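Local coordinates for protein RNA-dependent RNA polymerase (Qualyub virus, PDB 6DX1) that probably acts as a deubiquitinase through the viral OTU-type cysteine protease domain carried by this polymerase protein, at residues 65-70 / 104-109. Residues are numbered along the deposited sequence; the frame is centred on the assembly and turned at random.
Sequences REFAET and AEILSK
Phe67 reaches from helix 57-70 to helix 101-111 and meets Ile106 and Lys109, one helical turn apart. Its CB starts the contact, 4.1 Å from Ile106 CG2. With CG anti to the backbone N (chi1 -167°), the ring points toward helix 101-111. Phe67 CD2 comes next, 3.9 Å from the same methyl, Ile106 CG2, and 4.0 Å from Ile106 O; the two side chains run past each other in opposite directions. Farther out, Phe67 CE2 lies 3.8 Å from Lys109 CB, and Phe67 CZ ends 3.8 Å from Lys109 O, which accepts a hydrogen bond from Lys112 NZ. Both helices belong to the OTU-like cysteine protease region of the chain, and the link between them, which includes helices 76-79 and 85-92, holds no strand; Phe67 packs helix 57-70 against helix 101-111, which leads into strand 114-120 of the mixed sheet of the fold. Ile106 also packs on Cys64 and Val78. The stem of Lys109 crosses Phe67 at about a right angle; beyond CG the chain is extended and carries the ammonium away from the ring. There Lys109 NZ forms a salt bridge with Glu105 OE1 at 2.9 Å, using the anti lone pair of that oxygen, and another with Asp15; Glu74 O accepts a further hydrogen bond. Gly77 N also donates to Glu105 OE1. On helix 101-111, Glu105 O accepts from Lys109 N and from Ser108 OG, with Ser108 OG at 2.8 Å from Glu105 O, both on one face of the carbonyl plane.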
loop_
_atom_site.group_PDB
_atom_site.type_symbol
_atom_site.label_atom_id
_atom_site.label_comp_id
_atom_site.label_asym_id
_atom_site.label_seq_id
_atom_site.Cartn_x
_atom_site.Cartn_y
_atom_site.Cartn_z
ATOM N N ARG A 65 13.961 0.560 -1.543
ATOM C CA ARG A 65 15.109 0.484 -2.439
ATOM C C ARG A 65 16.043 -0.641 -2.031
ATOM O O ARG A 65 16.567 -1.367 -2.887
ATOM C CB ARG A 65 15.854 1.819 -2.445
ATOM C CG ARG A 65 15.169 2.893 -3.252
ATOM C CD ARG A 65 16.025 4.155 -3.330
ATOM N NE ARG A 65 16.007 4.928 -2.093
ATOM C CZ ARG A 65 15.177 5.942 -1.856
ATOM N NH1 ARG A 65 14.292 6.310 -2.776
ATOM N NH2 ARG A 65 15.231 6.595 -0.702
ATOM N N GLU A 66 16.251 -0.814 -0.724
ATOM C CA GLU A 66 17.175 -1.841 -0.255
ATOM C C GLU A 66 16.652 -3.241 -0.547
ATOM O O GLU A 66 17.422 -4.122 -0.945
ATOM C CB GLU A 66 17.445 -1.671 1.237
ATOM C CG GLU A 66 18.456 -0.569 1.511
ATOM C CD GLU A 66 18.361 -0.015 2.910
ATOM O OE1 GLU A 66 19.002 1.028 3.178
ATOM O OE2 GLU A 66 17.658 -0.621 3.752
ATOM N N PHE A 67 15.348 -3.472 -0.348
ATOM C CA PHE A 67 14.791 -4.785 -0.663
ATOM C C PHE A 67 14.818 -5.051 -2.163
ATOM O O PHE A 67 15.002 -6.198 -2.593
ATOM C CB PHE A 67 13.366 -4.903 -0.122
ATOM C CG PHE A 67 12.831 -6.311 -0.113
ATOM C CD1 PHE A 67 13.275 -7.228 0.827
ATOM C CD2 PHE A 67 11.871 -6.708 -1.036
ATOM C CE1 PHE A 67 12.771 -8.530 0.852
ATOM C CE2 PHE A 67 11.366 -8.007 -1.015
ATOM C CZ PHE A 67 11.818 -8.914 -0.071
ATOM N N ALA A 68 14.625 -4.015 -2.979
ATOM C CA ALA A 68 14.751 -4.203 -4.419
ATOM C C ALA A 68 16.148 -4.694 -4.780
ATOM O O ALA A 68 16.309 -5.535 -5.675
ATOM C CB ALA A 68 14.429 -2.903 -5.156
ATOM N N GLU A 69 17.170 -4.191 -4.083
ATOM C CA GLU A 69 18.544 -4.603 -4.368
ATOM C C GLU A 69 18.830 -6.016 -3.871
ATOM O O GLU A 69 19.444 -6.818 -4.586
ATOM C CB GLU A 69 19.525 -3.609 -3.751
ATOM C CG GLU A 69 19.558 -2.297 -4.458
ATOM C CD GLU A 69 19.949 -1.170 -3.551
ATOM O OE1 GLU A 69 19.439 -0.063 -3.802
ATOM O OE2 GLU A 69 20.742 -1.379 -2.592
ATOM N N THR A 70 18.386 -6.352 -2.660
ATOM C CA THR A 70 18.764 -7.630 -2.069
ATOM C C THR A 70 17.875 -8.776 -2.534
ATOM O O THR A 70 18.297 -9.939 -2.487
ATOM C CB THR A 70 18.728 -7.536 -0.539
ATOM O OG1 THR A 70 17.397 -7.225 -0.104
ATOM C CG2 THR A 70 19.686 -6.447 -0.043
ATOM N N ALA A 104 3.700 -1.361 -2.663
ATOM C CA ALA A 104 2.839 -2.293 -1.941
ATOM C C ALA A 104 3.336 -3.723 -2.117
ATOM O O ALA A 104 3.402 -4.486 -1.141
ATOM C CB ALA A 104 1.387 -2.152 -2.401
ATOM N N GLU A 105 3.732 -4.090 -3.344
ATOM C CA GLU A 105 4.338 -5.404 -3.558
ATOM C C GLU A 105 5.616 -5.551 -2.744
ATOM O O GLU A 105 5.804 -6.551 -2.038
ATOM C CB GLU A 105 4.638 -5.634 -5.046
ATOM C CG GLU A 105 5.343 -6.986 -5.282
ATOM C CD GLU A 105 5.892 -7.150 -6.693
ATOM O OE1 GLU A 105 6.260 -8.286 -7.053
ATOM O OE2 GLU A 105 5.929 -6.164 -7.445
ATOM N N ILE A 106 6.510 -4.556 -2.832
ATOM C CA ILE A 106 7.797 -4.644 -2.141
ATOM C C ILE A 106 7.586 -4.790 -0.642
ATOM O O ILE A 106 8.204 -5.635 0.014
ATOM C CB ILE A 106 8.663 -3.409 -2.452
ATOM C CG1 ILE A 106 9.099 -3.393 -3.919
ATOM C CG2 ILE A 106 9.886 -3.377 -1.533
ATOM C CD1 ILE A 106 9.758 -2.078 -4.335
ATOM N N LEU A 107 6.723 -3.952 -0.069
ATOM C CA LEU A 107 6.560 -3.975 1.382
ATOM C C LEU A 107 5.867 -5.249 1.859
ATOM O O LEU A 107 6.196 -5.769 2.933
ATOM C CB LEU A 107 5.793 -2.734 1.842
ATOM C CG LEU A 107 6.654 -1.479 1.719
ATOM C CD1 LEU A 107 5.771 -0.244 1.686
ATOM C CD2 LEU A 107 7.643 -1.415 2.873
ATOM N N SER A 108 4.897 -5.763 1.093
ATOM C CA SER A 108 4.255 -7.016 1.501
ATOM C C SER A 108 5.275 -8.141 1.627
ATOM O O SER A 108 5.162 -8.996 2.524
ATOM C CB SER A 108 3.142 -7.389 0.508
ATOM O OG SER A 108 3.676 -7.817 -0.733
ATOM N N LYS A 109 6.292 -8.137 0.767
ATOM C CA LYS A 109 7.288 -9.200 0.747
ATOM C C LYS A 109 8.436 -8.945 1.714
ATOM O O LYS A 109 8.983 -9.900 2.280
ATOM C CB LYS A 109 7.802 -9.390 -0.687
ATOM C CG LYS A 109 6.680 -9.884 -1.613
ATOM C CD LYS A 109 7.057 -9.913 -3.091
ATOM C CE LYS A 109 5.960 -10.615 -3.898
ATOM N NZ LYS A 109 6.248 -10.590 -5.375
#